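Fatty acid amide hydrolase (Candida albicans, PDB 6KVR) probably hydrolyses amides of monocarboxylic acids to the carboxylate and ammonium. Local coordinates at residues A[25-28]-A[29-32]; A[35-38]-A[39-42]; A[401-404]-A[405-409]; A[414-417]-A[418-421]. All blocks are in the same frame, centred on the assembly; numbering follows the deposited sequence.

Contact 1. Residues A[25-28]-A[29-32]; sequences KEWL and PKVE
L28 and P29 form the tight part of this helical turn: the proline ring folds back against its predecessor, with P29 CD 3.5 Å from L28 CB. P29 CD also lies 3.7 Å from K25 O, for proline has no N-H to give this carbonyl. V31, one turn beyond W27, carries the regular pattern on, its N hydrogen-bonded to W27 O at 3.3 Å, and the straighter bond from E32 N to L28 O, at 3.0 Å and 164°, takes the helix past the break. The branched, apolar side chain of V31 suits the inner face, where V31 and W27 both rest on V173 and the indole also meets S411. Helix 20-40 is thus kinked by a proline in its interior, and a wider, pi-type turn at 25-27 comes just before the kink. K25, E26, P29, K30 and E32 are exposed, and here the packing is looser. The long alkyl chain of K30 runs from I176 and the indole out to this surface: K30 CD stands 4.2 Å from W27 CE3, obliquely to the ring, and K30 CE reaches 3.5 Å from E26 O. E32, a charged residue suited to solvent, runs extended beyond CG (chi2 171°), and this lays OE1 3.6 Å from L28 CG, a van der Waals touch on the leucine branch point.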
ATOM      1  N   LYS A  25      41.377  -4.260  13.657  1.00 35.80           N
ATOM      2  CA  LYS A  25      42.105  -5.313  12.944  1.00 40.84           C
ATOM      3  C   LYS A  25      41.410  -5.742  11.650  1.00 36.82           C
ATOM      4  O   LYS A  25      42.052  -5.810  10.595  1.00 38.13           O
ATOM      5  CB  LYS A  25      42.318  -6.533  13.844  1.00 38.46           C
ATOM      6  CG  LYS A  25      43.686  -7.165  13.640  1.00 51.70           C
ATOM      7  CD  LYS A  25      43.976  -8.325  14.589  1.00 56.97           C
ATOM      8  CE  LYS A  25      45.384  -8.190  15.190  1.00 64.63           C
ATOM      9  NZ  LYS A  25      46.483  -8.091  14.171  1.00 60.52           N
ATOM     10  N   GLU A  26      40.113  -6.066  11.714  1.00 32.56           N
ATOM     11  CA  GLU A  26      39.432  -6.700  10.587  1.00 31.67           C
ATOM     12  C   GLU A  26      38.799  -5.723   9.607  1.00 31.65           C
ATOM     13  O   GLU A  26      38.616  -6.087   8.439  1.00 34.69           O
ATOM     14  CB  GLU A  26      38.324  -7.657  11.062  1.00 37.01           C
ATOM     15  CG  GLU A  26      38.636  -8.417  12.323  1.00 39.26           C
ATOM     16  CD  GLU A  26      39.635  -9.535  12.073  1.00 58.18           C
ATOM     17  OE1 GLU A  26      39.965  -9.785  10.886  1.00 57.07           O
ATOM     18  OE2 GLU A  26      40.104 -10.154  13.059  1.00 66.62           O
ATOM     19  N   TRP A  27      38.444  -4.509  10.030  1.00 31.11           N
ATOM     20  CA  TRP A  27      37.656  -3.645   9.149  1.00 30.71           C
ATOM     21  C   TRP A  27      38.315  -2.315   8.809  1.00 30.39           C
ATOM     22  O   TRP A  27      38.218  -1.867   7.660  1.00 31.61           O
ATOM     23  CB  TRP A  27      36.282  -3.412   9.773  1.00 28.24           C
ATOM     24  CG  TRP A  27      35.535  -4.708   9.901  1.00 28.55           C
ATOM     25  CD1 TRP A  27      35.455  -5.498  11.008  1.00 26.67           C
ATOM     26  CD2 TRP A  27      34.788  -5.377   8.875  1.00 26.78           C
ATOM     27  NE1 TRP A  27      34.692  -6.609  10.744  1.00 28.99           N
ATOM     28  CE2 TRP A  27      34.276  -6.564   9.441  1.00 23.37           C
ATOM     29  CE3 TRP A  27      34.499  -5.084   7.538  1.00 27.68           C
ATOM     30  CZ2 TRP A  27      33.490  -7.460   8.723  1.00 26.61           C
ATOM     31  CZ3 TRP A  27      33.717  -5.981   6.817  1.00 30.95           C
ATOM     32  CH2 TRP A  27      33.215  -7.152   7.417  1.00 26.26           C
ATOM     33  N   LEU A  28      39.005  -1.684   9.758  1.00 32.16           N
ATOM     34  CA  LEU A  28      39.639  -0.395   9.495  1.00 30.19           C
ATOM     35  C   LEU A  28      40.542  -0.364   8.265  1.00 31.63           C
ATOM     36  O   LEU A  28      40.516   0.656   7.553  1.00 35.06           O
ATOM     37  CB  LEU A  28      40.424   0.051  10.733  1.00 30.39           C
ATOM     38  CG  LEU A  28      41.135   1.405  10.641  1.00 42.99           C
ATOM     39  CD1 LEU A  28      40.197   2.521  10.153  1.00 37.83           C
ATOM     40  CD2 LEU A  28      41.735   1.759  11.995  1.00 40.53           C
ATOM     41  N   PRO A  29      41.352  -1.392   7.954  1.00 33.09           N
ATOM     42  CA  PRO A  29      42.112  -1.340   6.686  1.00 32.97           C
ATOM     43  C   PRO A  29      41.235  -1.206   5.445  1.00 32.03           C
ATOM     44  O   PRO A  29      41.588  -0.448   4.532  1.00 31.96           O
ATOM     45  CB  PRO A  29      42.902  -2.657   6.694  1.00 29.69           C
ATOM     46  CG  PRO A  29      43.039  -3.001   8.155  1.00 30.07           C
ATOM     47  CD  PRO A  29      41.748  -2.553   8.781  1.00 35.36           C
ATOM     48  N   LYS A  30      40.095  -1.902   5.384  1.00 29.52           N
ATOM     49  CA  LYS A  30      39.224  -1.765   4.217  1.00 29.72           C
ATOM     50  C   LYS A  30      38.655  -0.358   4.105  1.00 29.62           C
ATOM     51  O   LYS A  30      38.446   0.139   2.991  1.00 30.37           O
ATOM     52  CB  LYS A  30      38.086  -2.782   4.284  1.00 30.44           C
ATOM     53  CG  LYS A  30      38.514  -4.148   4.787  1.00 31.34           C
ATOM     54  CD  LYS A  30      37.438  -5.168   4.505  1.00 35.82           C
ATOM     55  CE  LYS A  30      37.823  -6.520   5.043  1.00 39.34           C
ATOM     56  NZ  LYS A  30      38.141  -7.393   3.893  1.00 48.25           N
ATOM     57  N   VAL A  31      38.399   0.296   5.241  1.00 28.04           N
ATOM     58  CA  VAL A  31      37.890   1.666   5.220  1.00 25.26           C
ATOM     59  C   VAL A  31      38.947   2.622   4.684  1.00 26.91           C
ATOM     60  O   VAL A  31      38.659   3.478   3.836  1.00 29.30           O
ATOM     61  CB  VAL A  31      37.412   2.085   6.623  1.00 29.79           C
ATOM     62  CG1 VAL A  31      36.983   3.559   6.633  1.00 29.78           C
ATOM     63  CG2 VAL A  31      36.281   1.206   7.081  1.00 25.84           C
ATOM     64  N   GLU A  32      40.191   2.475   5.151  1.00 31.60           N
ATOM     65  CA  GLU A  32      41.272   3.349   4.687  1.00 28.69           C
ATOM     66  C   GLU A  32      41.490   3.235   3.178  1.00 26.09           C
ATOM     67  O   GLU A  32      41.658   4.250   2.490  1.00 33.57           O
ATOM     68  CB  GLU A  32      42.556   3.031   5.457  1.00 30.59           C
ATOM     69  CG  GLU A  32      42.413   3.243   6.969  1.00 34.41           C
ATOM     70  CD  GLU A  32      43.606   2.718   7.767  1.00 49.07           C
ATOM     71  OE1 GLU A  32      43.811   3.176   8.917  1.00 48.36           O
ATOM     72  OE2 GLU A  32      44.323   1.823   7.252  1.00 52.62           O
TER

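Contact 2. Residues A[35-38]-A[39-42]; sequences RQDL and KDAI
K39 N bonds to R35 O and D40 N to Q36 O in regular alpha-helical steps, whereas A41 N turns to L38 O at 3.0 Å, three residues back, and I42 N likewise to K39 O. On the exposed flank Q36 reaches along the helix to D40: its NE2 donates to D40 OD1 at 2.7 Å, with a bent N-H...O angle of 145°. The oxygen lies in the plane of the Q36 amide, yet the donor comes from above the carboxylate plane, the two flat groups being turned 44° apart. A bend at chi2 (50°) swings the amide over toward D40, a reach that the length of glutamine allows. Its other end, OE1, is joined through a water to K39 NZ, which lies 2.7 Å from that water. A carboxylate this close to the C-terminal end of a helix is probably not favoured by the helix dipole, and D37 OD1 lies 4.4 Å from D40 OD2; the bond from Q36, and the salt bridge of D37 with K33, may offset this. On the apolar flank the end of helix 20-40 and the turn after it rest on helix 100-118, through L38 and I42, and on strand 123-124, an outermost strand of the chain's mixed sheet, through A41 and I42.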
ATOM      1  N   ARG A  35      38.830   5.228   1.607  1.00 31.43           N
ATOM      2  CA  ARG A  35      39.112   6.659   1.676  1.00 32.21           C
ATOM      3  C   ARG A  35      40.169   7.054   0.656  1.00 33.99           C
ATOM      4  O   ARG A  35      40.043   8.092  -0.015  1.00 31.73           O
ATOM      5  CB  ARG A  35      39.570   7.039   3.081  1.00 30.38           C
ATOM      6  CG  ARG A  35      38.520   6.881   4.146  1.00 28.98           C
ATOM      7  CD  ARG A  35      39.118   7.160   5.507  1.00 31.31           C
ATOM      8  NE  ARG A  35      38.212   6.846   6.604  1.00 28.06           N
ATOM      9  CZ  ARG A  35      38.618   6.460   7.805  1.00 36.02           C
ATOM     10  NH1 ARG A  35      39.903   6.282   8.073  1.00 32.74           N
ATOM     11  NH2 ARG A  35      37.716   6.243   8.758  1.00 31.38           N
ATOM     12  N   GLN A  36      41.212   6.231   0.519  1.00 32.59           N
ATOM     13  CA  GLN A  36      42.265   6.538  -0.447  1.00 34.07           C
ATOM     14  C   GLN A  36      41.728   6.490  -1.867  1.00 34.25           C
ATOM     15  O   GLN A  36      42.109   7.315  -2.707  1.00 33.15           O
ATOM     16  CB  GLN A  36      43.439   5.569  -0.275  1.00 34.24           C
ATOM     17  CG  GLN A  36      44.692   5.970  -1.040  1.00 33.44           C
ATOM     18  CD  GLN A  36      45.082   7.418  -0.800  1.00 36.98           C
ATOM     19  OE1 GLN A  36      45.296   7.832   0.341  1.00 38.23           O
ATOM     20  NE2 GLN A  36      45.155   8.204  -1.874  1.00 33.91           N
ATOM     21  N   ASP A  37      40.816   5.548  -2.145  1.00 32.18           N
ATOM     22  CA  ASP A  37      40.237   5.462  -3.480  1.00 29.51           C
ATOM     23  C   ASP A  37      39.447   6.721  -3.820  1.00 31.11           C
ATOM     24  O   ASP A  37      39.443   7.157  -4.975  1.00 30.40           O
ATOM     25  CB  ASP A  37      39.345   4.221  -3.597  1.00 38.17           C
ATOM     26  CG  ASP A  37      40.149   2.927  -3.742  1.00 45.21           C
ATOM     27  OD1 ASP A  37      41.324   2.985  -4.186  1.00 47.53           O
ATOM     28  OD2 ASP A  37      39.604   1.849  -3.397  1.00 41.72           O
ATOM     29  N   LEU A  38      38.786   7.329  -2.831  1.00 34.21           N
ATOM     30  CA  LEU A  38      38.068   8.573  -3.101  1.00 31.64           C
ATOM     31  C   LEU A  38      39.043   9.711  -3.420  1.00 31.22           C
ATOM     32  O   LEU A  38      38.835  10.466  -4.384  1.00 33.64           O
ATOM     33  CB  LEU A  38      37.168   8.931  -1.918  1.00 29.33           C
ATOM     34  CG  LEU A  38      36.388  10.253  -1.974  1.00 30.54           C
ATOM     35  CD1 LEU A  38      35.439  10.321  -3.176  1.00 29.54           C
ATOM     36  CD2 LEU A  38      35.642  10.505  -0.661  1.00 27.28           C
ATOM     37  N   LYS A  39      40.116   9.847  -2.626  1.00 32.63           N
ATOM     38  CA  LYS A  39      41.127  10.863  -2.921  1.00 37.26           C
ATOM     39  C   LYS A  39      41.696  10.680  -4.315  1.00 35.49           C
ATOM     40  O   LYS A  39      41.841  11.651  -5.061  1.00 36.12           O
ATOM     41  CB  LYS A  39      42.266  10.825  -1.901  1.00 41.70           C
ATOM     42  CG  LYS A  39      42.093  11.764  -0.724  1.00 49.86           C
ATOM     43  CD  LYS A  39      42.967  11.364   0.456  1.00 52.21           C
ATOM     44  CE  LYS A  39      42.470  12.028   1.742  1.00 53.86           C
ATOM     45  NZ  LYS A  39      41.830  11.028   2.655  1.00 46.49           N
ATOM     46  N   ASP A  40      42.020   9.435  -4.689  1.00 37.36           N
ATOM     47  CA  ASP A  40      42.587   9.180  -6.008  1.00 34.01           C
ATOM     48  C   ASP A  40      41.611   9.519  -7.122  1.00 36.91           C
ATOM     49  O   ASP A  40      42.038   9.720  -8.264  1.00 34.28           O
ATOM     50  CB  ASP A  40      43.013   7.717  -6.133  1.00 33.83           C
ATOM     51  CG  ASP A  40      44.107   7.323  -5.147  1.00 42.20           C
ATOM     52  OD1 ASP A  40      44.725   8.213  -4.513  1.00 40.54           O
ATOM     53  OD2 ASP A  40      44.351   6.097  -5.002  1.00 41.86           O
ATOM     54  N   ALA A  41      40.312   9.599  -6.823  1.00 35.35           N
ATOM     55  CA  ALA A  41      39.306   9.829  -7.851  1.00 30.70           C
ATOM     56  C   ALA A  41      38.968  11.309  -8.049  1.00 33.26           C
ATOM     57  O   ALA A  41      38.147  11.629  -8.918  1.00 36.02           O
ATOM     58  CB  ALA A  41      38.036   9.025  -7.526  1.00 28.11           C
ATOM     59  N   ILE A  42      39.572  12.214  -7.280  1.00 32.20           N
ATOM     60  CA  ILE A  42      39.380  13.655  -7.445  1.00 33.57           C
ATOM     61  C   ILE A  42      40.274  14.160  -8.575  1.00 38.10           C
ATOM     62  O   ILE A  42      41.502  14.052  -8.480  1.00 40.12           O
ATOM     63  CB  ILE A  42      39.690  14.401  -6.137  1.00 38.88           C
ATOM     64  CG1 ILE A  42      38.649  14.082  -5.061  1.00 33.15           C
ATOM     65  CG2 ILE A  42      39.783  15.902  -6.379  1.00 34.81           C
ATOM     66  CD1 ILE A  42      39.048  14.540  -3.683  1.00 27.03           C
TER
HETATM   67  O   HOH W   1      38.987  10.626   1.052  1.00 32.88           O
HETATM   68  O   HOH W   2      43.084   8.645   2.513  1.00 43.56           O

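Contact 3. Residues A[401-404]-A[405-409]; sequences NHMQ and RKLLS
R405 folds back over the start of its own helix, so that N401 O lies over one face of the guanidinium, 3.5 Å from NH1. That same carbonyl accepts R405 N at 2.8 Å. The arginine chain is bent at chi3 (51°), which turns the guanidinium back to the residues just ahead of the helix, where NH1 is hydrogen-bonded to G400 O. Elsewhere on the helix, selenomethionine M403 and K406 run alongside one another with their ends in a common direction, SE 4.0 Å from K406 CE, while M403 CG also meets L407 CD1 at 3.8 Å. The flexible alkyl chains of methionine and lysine suit such a half-covered strip. These turns make up the short helix 402-409 of the amidase fold, with N401 at its N-cap position; no capping bond comes from its side chain, whose ND2 instead binds L423 O. At the far end S409 OG and S409 N, each 2.8 Å from R405 O, approach it from opposite faces of its plane. Further out, buried Q404 uses both ends of its amide, OE1 with Y172 OH and NE2 with T206 O, and its side chain lies about 6 Å from that of L207, a predicted substrate-binding residue, while H402 packs on A435 of the second subunit.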
ATOM      1  N   ASN A 401      15.689  -2.996  17.683  1.00 23.35           N
ATOM      2  CA  ASN A 401      16.939  -2.658  16.993  1.00 24.01           C
ATOM      3  C   ASN A 401      17.663  -3.895  16.467  1.00 23.66           C
ATOM      4  O   ASN A 401      18.870  -3.862  16.246  1.00 23.83           O
ATOM      5  CB  ASN A 401      17.860  -1.813  17.883  1.00 22.07           C
ATOM      6  CG  ASN A 401      17.289  -0.424  18.133  1.00 24.97           C
ATOM      7  OD1 ASN A 401      16.602   0.137  17.269  1.00 25.65           O
ATOM      8  ND2 ASN A 401      17.534   0.122  19.317  1.00 22.60           N
ATOM      9  N   HIS A 402      16.913  -4.968  16.189  1.00 23.92           N
ATOM     10  CA  HIS A 402      17.514  -6.220  15.724  1.00 25.56           C
ATOM     11  C   HIS A 402      18.359  -6.031  14.468  1.00 26.33           C
ATOM     12  O   HIS A 402      19.520  -6.459  14.417  1.00 21.90           O
ATOM     13  CB  HIS A 402      16.441  -7.262  15.435  1.00 26.02           C
ATOM     14  CG  HIS A 402      16.959  -8.415  14.642  1.00 27.19           C
ATOM     15  ND1 HIS A 402      17.780  -9.378  15.189  1.00 31.67           N
ATOM     16  CD2 HIS A 402      16.824  -8.734  13.333  1.00 27.24           C
ATOM     17  CE1 HIS A 402      18.105 -10.256  14.257  1.00 32.66           C
ATOM     18  NE2 HIS A 402      17.541  -9.886  13.121  1.00 34.19           N
HETATM   19  N   MSE A 403      17.773  -5.457  13.416  1.00 23.26           N
HETATM   20  CA  MSE A 403      18.526  -5.289  12.168  1.00 27.33           C
HETATM   21  C   MSE A 403      19.665  -4.261  12.252  1.00 26.93           C
HETATM   22  O   MSE A 403      20.759  -4.506  11.718  1.00 23.78           O
HETATM   23  CB  MSE A 403      17.601  -4.909  11.011  1.00 24.94           C
HETATM   24  CG  MSE A 403      18.270  -5.123   9.660  1.00 27.56           C
HETATM   25 SE   MSE A 403      18.665  -7.009   9.303  0.49 25.42          SE
HETATM   26  CE  MSE A 403      16.872  -7.516   8.738  1.00 34.89           C
ATOM     27  N   GLN A 404      19.412  -3.104  12.874  1.00 23.94           N
ATOM     28  CA  GLN A 404      20.495  -2.134  13.052  1.00 23.91           C
ATOM     29  C   GLN A 404      21.654  -2.760  13.825  1.00 27.09           C
ATOM     30  O   GLN A 404      22.826  -2.600  13.449  1.00 24.73           O
ATOM     31  CB  GLN A 404      19.985  -0.881  13.774  1.00 22.83           C
ATOM     32  CG  GLN A 404      19.025  -0.001  12.969  1.00 23.04           C
ATOM     33  CD  GLN A 404      19.731   0.909  11.952  1.00 27.14           C
ATOM     34  OE1 GLN A 404      20.879   0.670  11.565  1.00 24.08           O
ATOM     35  NE2 GLN A 404      19.032   1.958  11.513  1.00 21.48           N
ATOM     36  N   ARG A 405      21.344  -3.493  14.903  1.00 23.80           N
ATOM     37  CA  ARG A 405      22.399  -4.132  15.695  1.00 29.95           C
ATOM     38  C   ARG A 405      23.158  -5.187  14.882  1.00 26.03           C
ATOM     39  O   ARG A 405      24.384  -5.276  14.968  1.00 24.21           O
ATOM     40  CB  ARG A 405      21.808  -4.752  16.965  1.00 23.16           C
ATOM     41  CG  ARG A 405      22.853  -5.095  18.044  1.00 26.27           C
ATOM     42  CD  ARG A 405      22.209  -5.302  19.407  1.00 26.02           C
ATOM     43  NE  ARG A 405      21.101  -6.241  19.300  1.00 28.51           N
ATOM     44  CZ  ARG A 405      19.820  -5.897  19.370  1.00 30.27           C
ATOM     45  NH1 ARG A 405      19.453  -4.650  19.632  1.00 28.04           N
ATOM     46  NH2 ARG A 405      18.888  -6.820  19.156  1.00 28.08           N
ATOM     47  N   LYS A 406      22.449  -5.986  14.076  1.00 26.43           N
ATOM     48  CA  LYS A 406      23.137  -6.981  13.258  1.00 27.69           C
ATOM     49  C   LYS A 406      24.091  -6.326  12.270  1.00 27.72           C
ATOM     50  O   LYS A 406      25.236  -6.773  12.111  1.00 26.47           O
ATOM     51  CB  LYS A 406      22.135  -7.855  12.515  1.00 26.84           C
ATOM     52  CG  LYS A 406      22.815  -8.933  11.694  1.00 28.82           C
ATOM     53  CD  LYS A 406      22.126  -9.112  10.350  1.00 40.66           C
ATOM     54  CE  LYS A 406      20.945 -10.057  10.457  1.00 44.26           C
ATOM     55  NZ  LYS A 406      21.375 -11.410  10.908  1.00 54.35           N
ATOM     56  N   LEU A 407      23.644  -5.264  11.592  1.00 26.74           N
ATOM     57  CA  LEU A 407      24.517  -4.632  10.602  1.00 26.70           C
ATOM     58  C   LEU A 407      25.672  -3.884  11.258  1.00 22.57           C
ATOM     59  O   LEU A 407      26.763  -3.836  10.696  1.00 25.54           O
ATOM     60  CB  LEU A 407      23.707  -3.701   9.707  1.00 26.24           C
ATOM     61  CG  LEU A 407      22.662  -4.426   8.841  1.00 30.37           C
ATOM     62  CD1 LEU A 407      21.497  -3.504   8.541  1.00 25.21           C
ATOM     63  CD2 LEU A 407      23.291  -4.946   7.547  1.00 25.90           C
ATOM     64  N   LEU A 408      25.464  -3.318  12.445  1.00 23.83           N
ATOM     65  CA  LEU A 408      26.522  -2.565  13.112  1.00 23.98           C
ATOM     66  C   LEU A 408      27.527  -3.484  13.802  1.00 28.35           C
ATOM     67  O   LEU A 408      28.738  -3.263  13.700  1.00 27.24           O
ATOM     68  CB  LEU A 408      25.919  -1.583  14.119  1.00 20.95           C
ATOM     69  CG  LEU A 408      25.273  -0.294  13.573  1.00 25.97           C
ATOM     70  CD1 LEU A 408      24.435   0.419  14.644  1.00 25.14           C
ATOM     71  CD2 LEU A 408      26.289   0.668  12.944  1.00 21.88           C
ATOM     72  N   SER A 409      27.049  -4.518  14.504  1.00 26.35           N
ATOM     73  CA  SER A 409      27.941  -5.441  15.205  1.00 29.62           C
ATOM     74  C   SER A 409      28.725  -6.342  14.251  1.00 33.76           C
ATOM     75  O   SER A 409      29.760  -6.895  14.653  1.00 30.83           O
ATOM     76  CB  SER A 409      27.147  -6.302  16.200  1.00 27.70           C
ATOM     77  OG  SER A 409      26.279  -7.206  15.514  1.00 24.63           O
TER

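Contact 4. Residues A[414-417]-A[418-421]; sequences PLTK and LTKW
T416 O is gripped by two backbone N-H groups of the helix it introduces: K420 N comes in almost straight, at 3.1 Å and 170°, and T419 N adds a weak bond at 129°. The next step, W421 N to K417 O, is a regular helical bond. With chi1 at -81° the T416 methyl CG2 is anti to the backbone N and settles 3.5 Å from L418 N. T419, the second threonine, splits its two branches usefully: CG2 meets L415 CD2 at 3.7 Å, the leucine lying roughly perpendicular to it, while OG1 is hydrogen-bonded to H209 NE2 and to Q205 OE1, which also bonds T416 N and so ties both threonines to the neighbouring loop. K420 lies extended past the cap, its CG 4.1 Å from L415 CB; a lysine suits a partly exposed edge because its alkyl part can pack. K417, also extended, carries NZ to E476 O and Y479 OH, and W421 NE1 bonds Y479 O. All this marks the N-terminal start of helix 417-423, about 9 Å from the predicted substrate-binding L207, measured from the T419 side chain to that of L207: T416 stands at the N-cap position, though its hydroxyl does not cap the helix, and the preceding L415 packs on T419 and, more loosely, on the alkyl chain of K420.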
ATOM      1  N   PRO A 414      32.712   1.858  15.619  1.00 29.30           N
ATOM      2  CA  PRO A 414      32.313   2.710  16.749  1.00 29.43           C
ATOM      3  C   PRO A 414      31.008   3.445  16.462  1.00 27.54           C
ATOM      4  O   PRO A 414      30.771   3.932  15.353  1.00 24.90           O
ATOM      5  CB  PRO A 414      33.492   3.688  16.903  1.00 25.23           C
ATOM      6  CG  PRO A 414      34.218   3.652  15.601  1.00 26.55           C
ATOM      7  CD  PRO A 414      34.003   2.280  15.032  1.00 29.01           C
ATOM      8  N   LEU A 415      30.164   3.523  17.485  1.00 26.69           N
ATOM      9  CA  LEU A 415      28.872   4.185  17.354  1.00 28.10           C
ATOM     10  C   LEU A 415      29.030   5.703  17.325  1.00 31.51           C
ATOM     11  O   LEU A 415      29.713   6.290  18.169  1.00 27.83           O
ATOM     12  CB  LEU A 415      27.968   3.771  18.507  1.00 26.52           C
ATOM     13  CG  LEU A 415      27.550   2.295  18.457  1.00 28.14           C
ATOM     14  CD1 LEU A 415      26.610   1.978  19.598  1.00 29.46           C
ATOM     15  CD2 LEU A 415      26.892   1.962  17.129  1.00 23.69           C
ATOM     16  N   THR A 416      28.401   6.332  16.340  1.00 23.97           N
ATOM     17  CA  THR A 416      28.316   7.785  16.255  1.00 26.32           C
ATOM     18  C   THR A 416      27.354   8.337  17.318  1.00 24.24           C
ATOM     19  O   THR A 416      26.485   7.628  17.841  1.00 25.06           O
ATOM     20  CB  THR A 416      27.886   8.138  14.827  1.00 33.36           C
ATOM     21  OG1 THR A 416      29.036   8.083  13.958  1.00 33.31           O
ATOM     22  CG2 THR A 416      27.154   9.450  14.725  1.00 31.73           C
ATOM     23  N   LYS A 417      27.530   9.616  17.657  1.00 20.80           N
ATOM     24  CA  LYS A 417      26.688  10.249  18.672  1.00 26.48           C
ATOM     25  C   LYS A 417      25.205  10.197  18.295  1.00 24.47           C
ATOM     26  O   LYS A 417      24.355   9.809  19.107  1.00 22.71           O
ATOM     27  CB  LYS A 417      27.128  11.702  18.889  1.00 24.74           C
ATOM     28  CG  LYS A 417      26.223  12.464  19.852  1.00 31.08           C
ATOM     29  CD  LYS A 417      26.559  13.941  19.925  1.00 31.29           C
ATOM     30  CE  LYS A 417      25.365  14.716  20.465  1.00 34.00           C
ATOM     31  NZ  LYS A 417      25.552  16.173  20.296  1.00 33.01           N
ATOM     32  N   LEU A 418      24.867  10.614  17.079  1.00 21.09           N
ATOM     33  CA  LEU A 418      23.449  10.593  16.723  1.00 22.65           C
ATOM     34  C   LEU A 418      22.945   9.187  16.438  1.00 21.69           C
ATOM     35  O   LEU A 418      21.731   9.002  16.326  1.00 22.71           O
ATOM     36  CB  LEU A 418      23.170  11.523  15.530  1.00 17.73           C
ATOM     37  CG  LEU A 418      23.281  13.011  15.910  1.00 21.37           C
ATOM     38  CD1 LEU A 418      22.847  13.952  14.784  1.00 23.09           C
ATOM     39  CD2 LEU A 418      22.510  13.317  17.222  1.00 19.63           C
ATOM     40  N   THR A 419      23.839   8.199  16.349  1.00 20.11           N
ATOM     41  CA  THR A 419      23.418   6.806  16.222  1.00 21.89           C
ATOM     42  C   THR A 419      22.920   6.288  17.563  1.00 21.01           C
ATOM     43  O   THR A 419      21.850   5.674  17.640  1.00 23.26           O
ATOM     44  CB  THR A 419      24.576   5.948  15.701  1.00 21.81           C
ATOM     45  OG1 THR A 419      24.690   6.111  14.285  1.00 26.06           O
ATOM     46  CG2 THR A 419      24.372   4.480  16.003  1.00 23.64           C
ATOM     47  N   LYS A 420      23.688   6.541  18.627  1.00 23.23           N
ATOM     48  CA  LYS A 420      23.207   6.310  19.986  1.00 22.60           C
ATOM     49  C   LYS A 420      21.854   6.984  20.205  1.00 22.88           C
ATOM     50  O   LYS A 420      20.956   6.419  20.837  1.00 20.85           O
ATOM     51  CB  LYS A 420      24.235   6.836  20.989  1.00 21.77           C
ATOM     52  CG  LYS A 420      25.623   6.187  20.876  1.00 28.18           C
ATOM     53  CD  LYS A 420      26.606   6.798  21.892  1.00 33.23           C
ATOM     54  CE  LYS A 420      27.892   5.991  22.005  1.00 34.34           C
ATOM     55  NZ  LYS A 420      28.902   6.647  22.902  1.00 47.39           N
ATOM     56  N   TRP A 421      21.697   8.195  19.677  1.00 19.75           N
ATOM     57  CA  TRP A 421      20.444   8.921  19.824  1.00 20.69           C
ATOM     58  C   TRP A 421      19.274   8.152  19.194  1.00 22.30           C
ATOM     59  O   TRP A 421      18.247   7.928  19.845  1.00 21.09           O
ATOM     60  CB  TRP A 421      20.599  10.319  19.205  1.00 21.62           C
ATOM     61  CG  TRP A 421      19.357  11.125  19.229  1.00 24.83           C
ATOM     62  CD1 TRP A 421      18.522  11.376  18.173  1.00 24.36           C
ATOM     63  CD2 TRP A 421      18.763  11.766  20.369  1.00 25.13           C
ATOM     64  NE1 TRP A 421      17.459  12.150  18.582  1.00 21.97           N
ATOM     65  CE2 TRP A 421      17.577  12.394  19.926  1.00 25.84           C
ATOM     66  CE3 TRP A 421      19.121  11.874  21.716  1.00 24.97           C
ATOM     67  CZ2 TRP A 421      16.755  13.134  20.784  1.00 28.11           C
ATOM     68  CZ3 TRP A 421      18.300  12.603  22.570  1.00 28.98           C
ATOM     69  CH2 TRP A 421      17.132  13.222  22.101  1.00 30.73           C
TER

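How the contacts relate
Contacts 1 and 2 are surface contacts on one element, helix 20-40, at its proline kink and its C-terminal end, with centres about 16 Å apart. Contacts 3 and 4 are partly buried: contact 3 spans helix 402-409 and contact 4 the start of helix 417-423, and they touch directly, L408 CD1 lying 3.8 Å from L415 CD2. The chemistry follows the place. Of the surface pair, contact 1 relies on proline and alkyl packing, contact 2 on an amide-carboxylate bond and ordered water; the partly buried pair turns buried polar groups, Q404 and T419, toward loops near the predicted substrate site. Of the four, contact 3 alone meets the second subunit.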